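Local structure of salicylaldehyde dehydrogenase NahF (4JZ6) at residues Q203-E207 against A208-A212. The protein probably oxidises salicylaldehyde to salicylate with NAD+ as the electron acceptor, a step in the breakdown of naphthalene. Residues are numbered along the deposited sequence; the frame is centred on the assembly and turned at random.
Sequences QCVQE and AGLPA
G209 N donates to Q206 O at 3.1 Å, with an N-H...O angle of 140°, and A208 N reaches back to V205 O at 3.3 Å. Both bonds span three residues, as the last turn tightens, and in both the donor stands well above the carbonyl plane instead of lying on a lone pair. A208 N also keeps a weak bond to C204 O, so its hydrogen is shared between two carbonyls of the last turn. G209 has positive phi (102°), and the turn is a Schellman motif; a side chain at this position would be jammed against the carbonyl of A208. One turn back, Q203 NE2 donates a hydrogen bond to E207 OE2 at 2.7 Å from above the carboxylate plane, while E207 OE1 forms a salt bridge with K95. Q206 turns its OE1 to W28 NE1. Next to the polar turn, V205 and L210 make the apolar contact. With CG1 anti to the backbone N (chi1 179°), V205 holds this methyl beside its own carbonyl carbon, where L210 meets both: V205 CG1 lies 3.6 Å from L210 CG and equally close to L210 CD2. L210 CD2 also covers V205 O at 3.6 Å, and A208 CB flanks the same oxygen. With an alanine in place of L210, V205 CG1 would probably lose its partner across the turn, and a gap would open beside W73 of helix 56-73. C204 and A208 pack on helix 78-94. Helix 195-208 joins the adjacent parallel strands 186-189 and 215-218, and this turn begins the return leg of that beta-alpha-beta crossover. The chemistry is thus divided: backbone N-H groups finish the helix, K95 is likely to offset the carboxylate charge near the C-terminal end of the helix, and the outgoing chain packs back through leucine on valine.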
# COMPACT_ATOMS: atom_id res chain seq x y z
N GLN A 203 25.33 15.15 3.48
CA GLN A 203 26.56 15.39 4.22
C GLN A 203 26.32 15.32 5.72
O GLN A 203 27.12 14.75 6.47
CB GLN A 203 27.17 16.74 3.84
CG GLN A 203 28.52 16.99 4.49
CD GLN A 203 29.00 18.41 4.30
OE1 GLN A 203 28.48 19.15 3.47
NE2 GLN A 203 29.99 18.80 5.09
N CYS A 204 25.21 15.89 6.17
CA CYS A 204 24.86 15.85 7.58
C CYS A 204 24.77 14.41 8.07
O CYS A 204 25.34 14.07 9.11
CB CYS A 204 23.54 16.57 7.81
SG CYS A 204 23.71 18.35 7.75
N VAL A 205 24.08 13.58 7.31
CA VAL A 205 23.96 12.16 7.65
C VAL A 205 25.34 11.50 7.70
O VAL A 205 25.61 10.68 8.58
CB VAL A 205 23.03 11.44 6.67
CG1 VAL A 205 22.94 9.96 7.00
CG2 VAL A 205 21.66 12.07 6.71
N GLN A 206 26.22 11.87 6.76
CA GLN A 206 27.58 11.34 6.75
C GLN A 206 28.33 11.69 8.03
O GLN A 206 28.98 10.83 8.63
CB GLN A 206 28.36 11.83 5.53
CG GLN A 206 29.79 11.28 5.47
CD GLN A 206 30.65 11.94 4.39
OE1 GLN A 206 30.28 12.97 3.82
NE2 GLN A 206 31.80 11.33 4.10
N GLU A 207 28.22 12.95 8.44
CA GLU A 207 28.95 13.43 9.61
C GLU A 207 28.38 12.95 10.95
O GLU A 207 29.03 13.07 11.98
CB GLU A 207 29.03 14.96 9.60
CG GLU A 207 29.68 15.50 8.33
CD GLU A 207 29.89 17.00 8.37
OE1 GLU A 207 29.42 17.64 9.33
OE2 GLU A 207 30.52 17.53 7.44
N ALA A 208 27.16 12.41 10.92
CA ALA A 208 26.59 11.80 12.12
C ALA A 208 27.20 10.42 12.33
O ALA A 208 27.12 9.85 13.42
CB ALA A 208 25.10 11.71 12.01
N GLY A 209 27.79 9.87 11.27
CA GLY A 209 28.54 8.64 11.38
C GLY A 209 27.83 7.39 10.89
O GLY A 209 28.16 6.28 11.31
N LEU A 210 26.85 7.57 10.00
CA LEU A 210 26.14 6.43 9.42
C LEU A 210 27.10 5.54 8.65
O LEU A 210 27.97 6.03 7.93
CB LEU A 210 25.02 6.91 8.49
CG LEU A 210 23.61 7.07 9.08
CD1 LEU A 210 23.14 5.75 9.68
CD2 LEU A 210 23.54 8.18 10.11
N PRO A 211 26.96 4.22 8.82
CA PRO A 211 27.82 3.25 8.13
C PRO A 211 27.79 3.44 6.61
O PRO A 211 26.79 3.91 6.06
CB PRO A 211 27.20 1.90 8.51
CG PRO A 211 26.56 2.16 9.85
CD PRO A 211 26.06 3.57 9.79
N ALA A 212 28.88 3.08 5.95
CA ALA A 212 28.98 3.27 4.51
C ALA A 212 27.91 2.48 3.77
O ALA A 212 27.69 1.30 4.05
CB ALA A 212 30.37 2.89 4.01